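Local coordinates for protein ferritin light chain (Trichoplusia ni, PDB 1Z6O) that assembles with the ferritin heavy chain into a secreted 24-subunit iron-storage shell, in which light chains probably help to nucleate the ferrihydrite core, at residues T39-Y44 and K92-R97; L49-D54 and Q133-E138; S80-S85 and A172-T177; W84-D89 and E164-E169; E146-R149 and L154-P157. One frame throughout, in Å; residues are numbered along the deposited sequence.

Contact 1: residues T39-Y44 and K92-R97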
# COMPACT_ATOMS: atom_id res chain seq x y z
N THR A 39 -43.07 18.82 -36.87
CA THR A 39 -43.07 20.25 -36.62
C THR A 39 -43.29 20.54 -35.14
O THR A 39 -42.74 21.51 -34.61
CB THR A 39 -44.15 20.99 -37.47
OG1 THR A 39 -45.42 20.38 -37.26
CG2 THR A 39 -43.80 20.89 -38.96
N GLU A 40 -44.10 19.73 -34.46
CA GLU A 40 -44.32 19.96 -33.03
C GLU A 40 -43.02 19.76 -32.23
O GLU A 40 -42.77 20.48 -31.26
CB GLU A 40 -45.39 19.01 -32.47
CG GLU A 40 -46.80 19.36 -32.92
CD GLU A 40 -47.24 20.73 -32.42
OE1 GLU A 40 -47.99 21.41 -33.16
OE2 GLU A 40 -46.86 21.13 -31.29
N LEU A 41 -42.19 18.80 -32.64
CA LEU A 41 -40.93 18.58 -31.93
C LEU A 41 -40.04 19.82 -32.10
O LEU A 41 -39.37 20.25 -31.16
CB LEU A 41 -40.23 17.33 -32.45
CG LEU A 41 -39.07 16.85 -31.57
CD1 LEU A 41 -39.61 16.46 -30.18
CD2 LEU A 41 -38.36 15.67 -32.23
N GLN A 42 -40.03 20.40 -33.30
CA GLN A 42 -39.23 21.60 -33.52
C GLN A 42 -39.76 22.74 -32.65
O GLN A 42 -38.98 23.49 -32.05
CB GLN A 42 -39.30 22.03 -34.99
CG GLN A 42 -38.59 21.08 -35.95
CD GLN A 42 -38.78 21.50 -37.39
OE1 GLN A 42 -38.62 22.66 -37.73
NE2 GLN A 42 -39.11 20.55 -38.25
N ALA A 43 -41.08 22.90 -32.58
CA ALA A 43 -41.66 23.96 -31.75
C ALA A 43 -41.39 23.70 -30.26
O ALA A 43 -41.39 24.63 -29.46
CB ALA A 43 -43.19 24.07 -32.01
N TYR A 44 -41.19 22.44 -29.89
CA TYR A 44 -40.91 22.09 -28.49
C TYR A 44 -39.49 22.55 -28.12
O TYR A 44 -39.25 22.98 -26.99
CB TYR A 44 -41.06 20.57 -28.29
CG TYR A 44 -41.26 20.14 -26.84
CD1 TYR A 44 -42.05 20.89 -25.96
CD2 TYR A 44 -40.74 18.93 -26.38
CE1 TYR A 44 -42.32 20.44 -24.65
CE2 TYR A 44 -41.00 18.48 -25.07
CZ TYR A 44 -41.79 19.23 -24.22
OH TYR A 44 -42.05 18.77 -22.94
N LYS A 92 -30.93 18.06 -31.62
CA LYS A 92 -30.19 16.88 -32.07
C LYS A 92 -31.13 15.73 -32.42
O LYS A 92 -30.85 14.97 -33.34
CB LYS A 92 -29.17 16.43 -31.02
CG LYS A 92 -27.97 17.41 -30.88
CD LYS A 92 -27.03 16.97 -29.77
CE LYS A 92 -25.78 17.86 -29.75
NZ LYS A 92 -24.88 17.52 -28.59
N HIS A 93 -32.23 15.59 -31.69
CA HIS A 93 -33.16 14.50 -32.00
C HIS A 93 -33.87 14.75 -33.33
O HIS A 93 -34.09 13.83 -34.12
CB HIS A 93 -34.22 14.34 -30.89
CG HIS A 93 -34.85 12.99 -30.89
ND1 HIS A 93 -34.30 11.92 -30.20
CD2 HIS A 93 -35.92 12.49 -31.56
CE1 HIS A 93 -35.01 10.83 -30.45
NE2 HIS A 93 -35.99 11.15 -31.28
N VAL A 94 -34.25 16.01 -33.57
CA VAL A 94 -34.90 16.41 -34.82
C VAL A 94 -33.99 16.01 -36.00
O VAL A 94 -34.45 15.44 -37.00
CB VAL A 94 -35.13 17.96 -34.83
CG1 VAL A 94 -35.40 18.47 -36.26
CG2 VAL A 94 -36.32 18.30 -33.91
N THR A 95 -32.69 16.31 -35.90
CA THR A 95 -31.78 15.97 -36.99
C THR A 95 -31.46 14.48 -37.02
O THR A 95 -31.20 13.93 -38.10
CB THR A 95 -30.47 16.78 -36.92
OG1 THR A 95 -29.81 16.55 -35.66
CG2 THR A 95 -30.77 18.27 -37.07
N LYS A 96 -31.47 13.83 -35.87
CA LYS A 96 -31.21 12.39 -35.84
C LYS A 96 -32.29 11.67 -36.68
O LYS A 96 -31.99 10.69 -37.37
CB LYS A 96 -31.26 11.85 -34.40
CG LYS A 96 -31.15 10.32 -34.34
CD LYS A 96 -30.80 9.80 -32.94
CE LYS A 96 -31.92 10.04 -31.96
NZ LYS A 96 -31.55 9.51 -30.60
N ARG A 97 -33.52 12.16 -36.61
CA ARG A 97 -34.63 11.56 -37.36
C ARG A 97 -34.74 12.04 -38.81
O ARG A 97 -35.74 11.80 -39.48
CB ARG A 97 -35.96 11.77 -36.61
CG ARG A 97 -36.04 11.03 -35.24
CD ARG A 97 -35.88 9.50 -35.40
NE ARG A 97 -36.84 8.95 -36.36
CZ ARG A 97 -38.11 8.66 -36.09
NH1 ARG A 97 -38.61 8.86 -34.88
NH2 ARG A 97 -38.90 8.20 -37.06
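L41 and V94 belong to the buried seam between helix 37-61 and helix 70-96, the first two long helices of the ferritin four-helix bundle. Over the two short segments the axes approach to 10.0 Å with their directions 157° apart, and the nearest CA atoms are those of Q42 and V94, 6.9 Å apart. The seam is apolar: L41 CD2 lies 3.7 Å from V94 CG2, the two side chains sliding past each other in opposite directions. Within the ferritin four-helix bundle this antiparallel pair is closed by branched side chains, with no hydrogen bond between the segments. V94 CG2 is also 4.1 Å from Q42 CG, the glutamine crossing the valine at about a right angle with only its aliphatic part in contact. From the same helix as V94, H93 has CG anti to its backbone N (chi1 -159°), which brings CD2 to 4.1 Å from L41 CD2 in an oblique approach. The polar end of H93 is held from helix 157-190, where NE2 bonds to E158 and the ring stacks with Y162.

Contact 2: residues L49-D54 and Q133-E138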
# COMPACT_ATOMS: atom_id res chain seq x y z
N LEU A 49 -36.23 26.74 -25.39
CA LEU A 49 -35.26 27.83 -25.57
C LEU A 49 -35.78 29.12 -24.93
O LEU A 49 -35.07 29.79 -24.18
CB LEU A 49 -34.99 28.04 -27.07
CG LEU A 49 -34.07 29.19 -27.46
CD1 LEU A 49 -32.70 29.05 -26.77
CD2 LEU A 49 -33.91 29.19 -28.99
N GLU A 50 -37.02 29.46 -25.24
CA GLU A 50 -37.64 30.66 -24.68
C GLU A 50 -37.72 30.57 -23.17
O GLU A 50 -37.39 31.52 -22.46
CB GLU A 50 -39.05 30.86 -25.27
CG GLU A 50 -39.01 31.06 -26.79
CD GLU A 50 -40.38 30.99 -27.46
OE1 GLU A 50 -41.30 30.35 -26.89
OE2 GLU A 50 -40.52 31.55 -28.57
N ARG A 51 -38.17 29.43 -22.65
CA ARG A 51 -38.27 29.29 -21.21
C ARG A 51 -36.91 29.32 -20.53
O ARG A 51 -36.80 29.82 -19.41
CB ARG A 51 -39.01 28.01 -20.81
CG ARG A 51 -40.50 28.02 -21.14
CD ARG A 51 -41.22 29.21 -20.50
NE ARG A 51 -42.66 29.15 -20.80
CZ ARG A 51 -43.44 30.22 -20.92
NH1 ARG A 51 -42.94 31.44 -20.77
NH2 ARG A 51 -44.73 30.05 -21.21
N SER A 52 -35.86 28.80 -21.18
CA SER A 52 -34.55 28.82 -20.53
C SER A 52 -34.16 30.26 -20.22
O SER A 52 -33.65 30.55 -19.14
CB SER A 52 -33.45 28.14 -21.38
OG SER A 52 -33.09 28.90 -22.53
N TYR A 53 -34.41 31.17 -21.16
CA TYR A 53 -34.07 32.57 -20.93
C TYR A 53 -35.05 33.25 -19.96
O TYR A 53 -34.64 34.14 -19.21
CB TYR A 53 -33.93 33.32 -22.27
CG TYR A 53 -32.54 33.13 -22.85
CD1 TYR A 53 -32.32 32.35 -24.00
CD2 TYR A 53 -31.43 33.69 -22.23
CE1 TYR A 53 -31.03 32.15 -24.50
CE2 TYR A 53 -30.14 33.50 -22.71
CZ TYR A 53 -29.94 32.73 -23.85
OH TYR A 53 -28.66 32.58 -24.32
N ASP A 54 -36.32 32.85 -19.93
CA ASP A 54 -37.26 33.42 -18.95
C ASP A 54 -36.77 33.04 -17.54
O ASP A 54 -36.73 33.88 -16.63
CB ASP A 54 -38.68 32.83 -19.09
CG ASP A 54 -39.41 33.32 -20.34
OD1 ASP A 54 -39.10 34.43 -20.81
OD2 ASP A 54 -40.31 32.59 -20.82
N GLN A 133 -44.02 24.88 -16.07
CA GLN A 133 -43.60 23.48 -16.11
C GLN A 133 -44.80 22.60 -16.51
O GLN A 133 -44.64 21.64 -17.26
CB GLN A 133 -43.01 23.03 -14.76
CG GLN A 133 -41.61 23.66 -14.49
CD GLN A 133 -40.53 23.11 -15.41
OE1 GLN A 133 -39.78 23.86 -16.06
NE2 GLN A 133 -40.45 21.81 -15.48
N LYS A 134 -46.00 22.93 -16.03
CA LYS A 134 -47.18 22.17 -16.43
C LYS A 134 -47.40 22.33 -17.94
O LYS A 134 -47.82 21.39 -18.62
CB LYS A 134 -48.44 22.64 -15.70
CG LYS A 134 -48.49 22.21 -14.23
CD LYS A 134 -49.86 22.56 -13.61
CE LYS A 134 -49.90 22.16 -12.13
NZ LYS A 134 -51.27 22.30 -11.54
N GLU A 135 -47.12 23.52 -18.47
CA GLU A 135 -47.28 23.74 -19.91
C GLU A 135 -46.27 22.88 -20.67
O GLU A 135 -46.61 22.28 -21.69
CB GLU A 135 -47.09 25.23 -20.26
CG GLU A 135 -47.12 25.48 -21.78
CD GLU A 135 -46.93 26.95 -22.16
OE1 GLU A 135 -45.99 27.61 -21.66
OE2 GLU A 135 -47.73 27.45 -22.98
N LEU A 136 -45.02 22.82 -20.21
CA LEU A 136 -44.03 21.97 -20.88
C LEU A 136 -44.47 20.51 -20.83
O LEU A 136 -44.31 19.76 -21.80
CB LEU A 136 -42.65 22.09 -20.20
CG LEU A 136 -41.88 23.39 -20.44
CD1 LEU A 136 -40.69 23.48 -19.47
CD2 LEU A 136 -41.38 23.42 -21.89
N ALA A 137 -45.02 20.10 -19.69
CA ALA A 137 -45.46 18.72 -19.51
C ALA A 137 -46.66 18.38 -20.40
O ALA A 137 -46.70 17.32 -21.01
CB ALA A 137 -45.81 18.46 -18.03
N GLU A 138 -47.63 19.28 -20.48
CA GLU A 138 -48.80 19.02 -21.30
C GLU A 138 -48.46 19.08 -22.79
O GLU A 138 -49.10 18.43 -23.61
CB GLU A 138 -49.94 19.99 -20.94
CG GLU A 138 -50.49 19.65 -19.54
CD GLU A 138 -51.61 20.57 -19.09
OE1 GLU A 138 -51.82 21.62 -19.73
OE2 GLU A 138 -52.28 20.24 -18.08
O HOH W 1 -43.75 26.60 -20.66
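R51 has CG beside its backbone N (chi1 -69°) and then bends at chi2 (-56°), carrying its guanidinium across to E135, which reaches out with an extended chain from a CG anti to the backbone N. The two side chains cross at about a right angle. R51 NH2 donates to E135 OE1 at 2.8 Å in a nearly straight bond, 171° at the hydrogen, and the oxygen lies almost exactly in the guanidinium plane. A water makes a second link, accepting from R51 NE at 2.8 Å and donating to E135 OE1 at 2.7 Å. At another point of the edge R51 NH1 reaches D54 OD2, 2.9 Å away and one helical turn on. The arginine thus sits between two acids, its rotation fixed by bonds at all three nitrogens. With an alanine at R51, E135 and D54 would probably lose their shared positive mate, and the direct link between the segments would go. Y116, in the connection between helices 70-96 and 122-148, touches both R51 and D54, and T111 touches E135. The salt-bridge network therefore lies against the long crossing loop of the ferritin bundle, bridging antiparallel helices 37-61 and 122-148.

Contact 3: residues S80-S85 and A172-T177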
# COMPACT_ATOMS: atom_id res chain seq x y z
N SER A 80 -33.34 26.97 -15.72
CA SER A 80 -32.80 27.57 -16.94
C SER A 80 -31.77 26.65 -17.60
O SER A 80 -31.83 26.40 -18.81
CB SER A 80 -32.13 28.92 -16.63
OG SER A 80 -31.55 29.46 -17.81
N ASP A 81 -30.81 26.16 -16.81
CA ASP A 81 -29.78 25.27 -17.34
C ASP A 81 -30.39 24.00 -17.92
O ASP A 81 -29.95 23.51 -18.97
CB ASP A 81 -28.76 24.87 -16.26
CG ASP A 81 -27.88 26.04 -15.79
OD1 ASP A 81 -27.80 27.09 -16.48
OD2 ASP A 81 -27.24 25.90 -14.73
N GLU A 82 -31.39 23.44 -17.25
CA GLU A 82 -32.02 22.23 -17.76
C GLU A 82 -32.75 22.48 -19.08
O GLU A 82 -32.67 21.67 -20.00
CB GLU A 82 -32.99 21.65 -16.72
CG GLU A 82 -32.26 21.28 -15.43
CD GLU A 82 -33.16 20.69 -14.35
OE1 GLU A 82 -34.28 21.21 -14.13
OE2 GLU A 82 -32.73 19.71 -13.70
N ALA A 83 -33.47 23.60 -19.16
CA ALA A 83 -34.20 23.92 -20.38
C ALA A 83 -33.23 24.22 -21.54
O ALA A 83 -33.52 23.90 -22.70
CB ALA A 83 -35.13 25.12 -20.14
N TRP A 84 -32.08 24.82 -21.24
CA TRP A 84 -31.08 25.10 -22.28
C TRP A 84 -30.53 23.77 -22.81
O TRP A 84 -30.42 23.55 -24.01
CB TRP A 84 -29.93 25.95 -21.70
CG TRP A 84 -28.78 26.15 -22.66
CD1 TRP A 84 -27.55 25.54 -22.60
CD2 TRP A 84 -28.76 27.00 -23.80
NE1 TRP A 84 -26.76 25.98 -23.65
CE2 TRP A 84 -27.48 26.88 -24.40
CE3 TRP A 84 -29.69 27.88 -24.39
CZ2 TRP A 84 -27.11 27.59 -25.55
CZ3 TRP A 84 -29.32 28.59 -25.53
CH2 TRP A 84 -28.04 28.44 -26.10
N SER A 85 -30.19 22.88 -21.89
CA SER A 85 -29.67 21.58 -22.27
C SER A 85 -30.70 20.79 -23.09
O SER A 85 -30.34 20.11 -24.06
CB SER A 85 -29.28 20.82 -20.99
OG SER A 85 -28.87 19.50 -21.31
N ALA A 172 -43.17 15.04 -13.86
CA ALA A 172 -44.03 14.78 -12.69
C ALA A 172 -43.33 15.16 -11.39
O ALA A 172 -43.94 15.73 -10.50
CB ALA A 172 -44.45 13.30 -12.66
N GLU A 173 -42.04 14.85 -11.29
CA GLU A 173 -41.27 15.18 -10.09
C GLU A 173 -41.14 16.69 -9.91
O GLU A 173 -41.31 17.22 -8.81
CB GLU A 173 -39.86 14.58 -10.17
CG GLU A 173 -39.81 13.06 -10.19
CD GLU A 173 -40.29 12.45 -8.88
OE1 GLU A 173 -40.04 13.05 -7.82
OE2 GLU A 173 -40.91 11.36 -8.93
N LYS A 174 -40.80 17.39 -10.99
CA LYS A 174 -40.64 18.85 -10.91
C LYS A 174 -41.93 19.56 -10.55
O LYS A 174 -41.93 20.50 -9.76
CB LYS A 174 -40.14 19.43 -12.24
CG LYS A 174 -38.67 19.23 -12.54
CD LYS A 174 -38.31 19.98 -13.83
CE LYS A 174 -36.82 19.87 -14.17
NZ LYS A 174 -36.47 20.61 -15.42
N ILE A 175 -43.02 19.13 -11.16
CA ILE A 175 -44.31 19.75 -10.90
C ILE A 175 -44.74 19.48 -9.46
O ILE A 175 -45.24 20.38 -8.79
CB ILE A 175 -45.35 19.23 -11.93
CG1 ILE A 175 -45.05 19.88 -13.30
CG2 ILE A 175 -46.78 19.55 -11.47
CD1 ILE A 175 -45.74 19.20 -14.49
N ARG A 176 -44.54 18.26 -8.98
CA ARG A 176 -44.91 17.96 -7.60
C ARG A 176 -44.08 18.80 -6.63
O ARG A 176 -44.58 19.31 -5.63
CB ARG A 176 -44.71 16.47 -7.31
CG ARG A 176 -44.88 16.10 -5.82
CD ARG A 176 -46.28 16.47 -5.27
NE ARG A 176 -46.37 16.09 -3.86
CZ ARG A 176 -45.89 16.81 -2.85
NH1 ARG A 176 -45.28 17.97 -3.09
NH2 ARG A 176 -45.95 16.34 -1.61
N THR A 177 -42.79 18.96 -6.93
CA THR A 177 -41.91 19.76 -6.07
C THR A 177 -42.37 21.22 -6.02
O THR A 177 -42.49 21.80 -4.93
CB THR A 177 -40.45 19.70 -6.58
OG1 THR A 177 -39.99 18.35 -6.47
CG2 THR A 177 -39.54 20.61 -5.74
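E82 and K174 face each other from helices that run in opposite directions and stay well separated, these two residues having the nearest CA atoms of the segments at 11.5 Å. Both have CG anti to the carbonyl carbon and continue extended; chi2 of K174 is -175° and its later torsions are equally straight. The two chains come from opposite directions and meet at their charged ends, where K174 NZ donates to E82 OE1 in a salt bridge modelled at 2.6 Å. The place of OE1, and so this short distance, is doubtful, because the oxygen also sits too near K174 CE. Replacing E82 by an alanine would probably leave the K174 ammonium without its carboxylate mate and remove the sole direct contact between the two segments. The lysine side chain also touches Q133 of helix 122-148, while the residue after E82, A83, packs on S52 of helix 37-61. Both charged residues are partly exposed. The arrangement is an inter-helix salt bridge spanning helices 70-96 and 157-190, an antiparallel pair of the four-helix bundle whose shared face, in ferritins generally, looks into the storage cavity.

Contact 4: residues W84-D89 and E164-E169. With FE (Fe (III) ion), chain Y; CA (calcium ion), chain Z.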
# COMPACT_ATOMS: atom_id res chain seq x y z
N TRP A 84 -32.08 24.82 -21.24
CA TRP A 84 -31.08 25.10 -22.28
C TRP A 84 -30.53 23.77 -22.81
O TRP A 84 -30.42 23.55 -24.01
CB TRP A 84 -29.93 25.95 -21.70
CG TRP A 84 -28.78 26.15 -22.66
CD1 TRP A 84 -27.55 25.54 -22.60
CD2 TRP A 84 -28.76 27.00 -23.80
NE1 TRP A 84 -26.76 25.98 -23.65
CE2 TRP A 84 -27.48 26.88 -24.40
CE3 TRP A 84 -29.69 27.88 -24.39
CZ2 TRP A 84 -27.11 27.59 -25.55
CZ3 TRP A 84 -29.32 28.59 -25.53
CH2 TRP A 84 -28.04 28.44 -26.10
N SER A 85 -30.19 22.88 -21.89
CA SER A 85 -29.67 21.58 -22.27
C SER A 85 -30.70 20.79 -23.09
O SER A 85 -30.34 20.11 -24.06
CB SER A 85 -29.28 20.82 -20.99
OG SER A 85 -28.87 19.50 -21.31
N LYS A 86 -31.97 20.86 -22.72
CA LYS A 86 -33.02 20.15 -23.46
C LYS A 86 -33.22 20.74 -24.85
O LYS A 86 -33.58 20.03 -25.78
CB LYS A 86 -34.36 20.21 -22.71
CG LYS A 86 -34.42 19.33 -21.45
CD LYS A 86 -34.16 17.87 -21.77
CE LYS A 86 -34.24 16.99 -20.51
NZ LYS A 86 -33.95 15.55 -20.76
N THR A 87 -33.02 22.05 -24.98
CA THR A 87 -33.16 22.70 -26.28
C THR A 87 -32.18 22.04 -27.26
O THR A 87 -32.54 21.66 -28.37
CB THR A 87 -32.82 24.21 -26.21
OG1 THR A 87 -33.76 24.87 -25.35
CG2 THR A 87 -32.89 24.85 -27.60
N ILE A 88 -30.93 21.89 -26.83
CA ILE A 88 -29.92 21.29 -27.70
C ILE A 88 -30.23 19.82 -27.96
O ILE A 88 -30.07 19.33 -29.08
CB ILE A 88 -28.52 21.48 -27.08
CG1 ILE A 88 -28.15 22.97 -27.13
CG2 ILE A 88 -27.48 20.66 -27.87
CD1 ILE A 88 -26.90 23.32 -26.32
N ASP A 89 -30.67 19.11 -26.93
CA ASP A 89 -31.01 17.70 -27.08
C ASP A 89 -32.14 17.50 -28.10
O ASP A 89 -32.09 16.59 -28.92
CB ASP A 89 -31.43 17.10 -25.74
CG ASP A 89 -31.55 15.58 -25.80
OD1 ASP A 89 -32.68 15.04 -25.77
OD2 ASP A 89 -30.50 14.91 -25.91
N GLU A 164 -41.19 9.89 -23.37
CA GLU A 164 -41.41 9.19 -22.11
C GLU A 164 -40.17 9.17 -21.24
O GLU A 164 -40.22 9.48 -20.05
CB GLU A 164 -41.86 7.73 -22.37
CG GLU A 164 -43.30 7.64 -22.91
CD GLU A 164 -43.68 6.26 -23.44
OE1 GLU A 164 -42.90 5.29 -23.27
OE2 GLU A 164 -44.76 6.14 -24.04
N GLU A 165 -39.04 8.82 -21.85
CA GLU A 165 -37.78 8.71 -21.13
C GLU A 165 -37.08 10.02 -20.76
O GLU A 165 -36.59 10.18 -19.65
CB GLU A 165 -36.79 7.89 -21.97
CG GLU A 165 -37.17 6.44 -22.18
CD GLU A 165 -36.84 5.59 -20.97
OE1 GLU A 165 -35.91 5.97 -20.23
OE2 GLU A 165 -37.49 4.54 -20.76
N GLU A 166 -37.05 10.96 -21.70
CA GLU A 166 -36.32 12.20 -21.47
C GLU A 166 -37.10 13.38 -20.93
O GLU A 166 -36.50 14.34 -20.46
CB GLU A 166 -35.64 12.62 -22.78
CG GLU A 166 -34.70 11.57 -23.33
CD GLU A 166 -33.61 11.20 -22.34
OE1 GLU A 166 -32.93 12.12 -21.83
OE2 GLU A 166 -33.43 9.99 -22.08
N PHE A 167 -38.42 13.32 -20.99
CA PHE A 167 -39.21 14.46 -20.52
C PHE A 167 -40.30 14.12 -19.51
O PHE A 167 -40.33 14.66 -18.41
CB PHE A 167 -39.88 15.16 -21.71
CG PHE A 167 -38.89 15.77 -22.68
CD1 PHE A 167 -38.30 14.99 -23.67
CD2 PHE A 167 -38.49 17.09 -22.53
CE1 PHE A 167 -37.30 15.53 -24.51
CE2 PHE A 167 -37.50 17.64 -23.35
CZ PHE A 167 -36.90 16.85 -24.34
N ILE A 168 -41.19 13.23 -19.93
CA ILE A 168 -42.35 12.86 -19.14
C ILE A 168 -42.12 12.37 -17.72
O ILE A 168 -42.78 12.83 -16.79
CB ILE A 168 -43.20 11.87 -19.98
CG1 ILE A 168 -43.79 12.65 -21.17
CG2 ILE A 168 -44.30 11.22 -19.13
CD1 ILE A 168 -44.44 11.77 -22.25
N GLU A 169 -41.17 11.46 -17.52
CA GLU A 169 -40.92 10.96 -16.16
C GLU A 169 -40.52 12.07 -15.22
O GLU A 169 -41.06 12.21 -14.12
CB GLU A 169 -39.80 9.91 -16.15
CG GLU A 169 -39.98 8.76 -17.09
CD GLU A 169 -38.86 7.73 -16.97
OE1 GLU A 169 -37.67 8.15 -16.90
OE2 GLU A 169 -39.15 6.52 -16.94
FE FE Y . -36.51 2.92 -19.67
CA CA Z . -41.96 3.35 -22.64
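K86 joins E166 and F167 in the middle of the bundle, probably the part that holds the ferroxidase centre in heavy chains; in this light chain a lysine side chain reaches across. Its chain bends at chi2 (-59°) and then runs straight to NZ, which donates to the backbone oxygen E166 O at 2.8 Å, with a C=O...N angle of 137°. That carbonyl lies within a wider, pi-type turn at 164-168, where the weak bond from E169 N to E164 O spans five residues at 3.4 Å. The same ammonium has a long salt bridge to E166 OE1, 3.7 Å from NZ. It also stands over the face of F167, 4.9 Å from the ring centroid and 11° off the ring normal, a cation-pi geometry; nearer its backbone, K86 CD packs at 3.7 Å from F167 CE2. The side chains of the two preceding glutamates, E164 and E165, point to metals shared by three light chains: E165 OE2 binds iron(III) at 2.2 Å with E165 of two neighbouring subunits, while E164 OE1 and Q161 of this chain bind calcium with their counterparts in those subunits. Helix 157-190 turns F167 inward against Y44 and H48 of helix 37-61 and Y162 of its own helix, and K86 ties it to helix 70-96.

Contact 5: residues E146-R149 and L154-P157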
# COMPACT_ATOMS: atom_id res chain seq x y z
N GLU A 146 -50.00 12.91 -30.56
CA GLU A 146 -49.92 13.13 -32.00
C GLU A 146 -49.10 12.00 -32.65
O GLU A 146 -49.37 11.58 -33.77
CB GLU A 146 -49.26 14.49 -32.26
CG GLU A 146 -49.18 14.91 -33.71
CD GLU A 146 -50.54 15.10 -34.35
OE1 GLU A 146 -51.51 15.50 -33.64
OE2 GLU A 146 -50.64 14.86 -35.58
N ALA A 147 -48.09 11.50 -31.94
CA ALA A 147 -47.24 10.44 -32.48
C ALA A 147 -47.84 9.04 -32.46
O ALA A 147 -47.45 8.19 -33.26
CB ALA A 147 -45.91 10.40 -31.70
N THR A 148 -48.78 8.78 -31.57
CA THR A 148 -49.26 7.42 -31.42
C THR A 148 -50.76 7.24 -31.37
O THR A 148 -51.23 6.15 -31.11
CB THR A 148 -48.72 6.82 -30.09
OG1 THR A 148 -49.16 7.64 -28.99
CG2 THR A 148 -47.20 6.79 -30.08
N ARG A 149 -51.52 8.29 -31.64
CA ARG A 149 -52.94 8.14 -31.49
C ARG A 149 -53.83 9.02 -32.36
O ARG A 149 -54.86 8.57 -32.84
CB ARG A 149 -53.25 8.38 -30.01
CG ARG A 149 -54.60 8.02 -29.53
CD ARG A 149 -54.65 8.14 -28.01
NE ARG A 149 -56.02 7.98 -27.58
CZ ARG A 149 -56.48 8.25 -26.37
NH1 ARG A 149 -55.65 8.71 -25.43
NH2 ARG A 149 -57.77 8.07 -26.12
N LEU A 154 -50.08 7.84 -38.96
CA LEU A 154 -48.82 8.11 -38.28
C LEU A 154 -48.73 7.32 -36.98
O LEU A 154 -49.61 7.41 -36.13
CB LEU A 154 -48.70 9.61 -37.99
CG LEU A 154 -47.60 10.08 -37.02
CD1 LEU A 154 -46.23 9.70 -37.54
CD2 LEU A 154 -47.69 11.59 -36.84
N HIS A 155 -47.67 6.52 -36.86
CA HIS A 155 -47.43 5.80 -35.62
C HIS A 155 -45.92 5.86 -35.43
O HIS A 155 -45.17 5.19 -36.14
CB HIS A 155 -47.88 4.34 -35.68
CG HIS A 155 -47.80 3.64 -34.36
ND1 HIS A 155 -48.57 4.01 -33.28
CD2 HIS A 155 -46.99 2.64 -33.92
CE1 HIS A 155 -48.25 3.27 -32.23
NE2 HIS A 155 -47.29 2.43 -32.59
N ASP A 156 -45.46 6.69 -34.49
CA ASP A 156 -44.03 6.82 -34.27
C ASP A 156 -43.68 6.59 -32.80
O ASP A 156 -43.61 7.52 -32.00
CB ASP A 156 -43.52 8.19 -34.72
CG ASP A 156 -42.03 8.17 -34.98
OD1 ASP A 156 -41.28 7.82 -34.05
OD2 ASP A 156 -41.61 8.48 -36.12
N PRO A 157 -43.46 5.33 -32.43
CA PRO A 157 -43.12 5.01 -31.05
C PRO A 157 -41.71 5.42 -30.65
O PRO A 157 -41.38 5.41 -29.47
CB PRO A 157 -43.36 3.49 -30.97
CG PRO A 157 -43.06 3.02 -32.36
CD PRO A 157 -43.65 4.11 -33.25
O HOH W 2 -50.93 9.41 -34.66
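L154 meets E146 in the last turns of helix 122-148, its CD2 lying 3.5 Å from the backbone oxygen E146 O. CG of this leucine is anti to the backbone N (chi1 167°), which turns the branch toward the helix, and V37 of helix 37-61 touches both L154 and A147. A water lies 2.8 Å from E146 O and from L154 O, within bonding distance of both. At H155 the backbone closes in: its CA makes a CA-H...O contact of 3.4 Å with A147 O, and its ring lies obliquely by T148, ND1 3.9 Å from T148 CA. Both ring nitrogens are engaged by the second light-chain subunit, NE2 with H144 and ND1 with R149 of that chain. D156 supplies the direct hydrogen bond between the segments, its N donating to A147 O at 2.8 Å and 168°. A147 O thus takes an N-H bond and a CH contact from consecutive residues. The D156 side chain leads away from the segment 146-149 to act as N-cap of helix 157-190, which P157 opens; OD1 bonds to I159 N, while OD2 forms a salt bridge with R97. The contact closes the short connection between helices 122-148 and 157-190, with R97, just past helix 70-96, beside it and neighbouring light chains packed against the loop.

Contacts 1 and 5 are buried, contact 4 is partly so, and contacts 2 and 3 lie at the surface. The chemistry follows: apolar branches in contact 1, backbone bonding in contact 5, one lysine held by carbonyl, acid and ring in contact 4, a water-linked charged network in contact 2 and a single lysine-glutamate pair in contact 3. Contacts 3 and 4 tie the same two helices, 70-96 and 157-190, at centres 9 Å apart, while contacts 1 and 2 share helix 37-61. Direct touches knit the set: Y44 of contact 1 packs on F167 of contact 4, and S52 O of contact 2 lies 2.7 Å from S80 OG of contact 3, probably hydrogen-bonded.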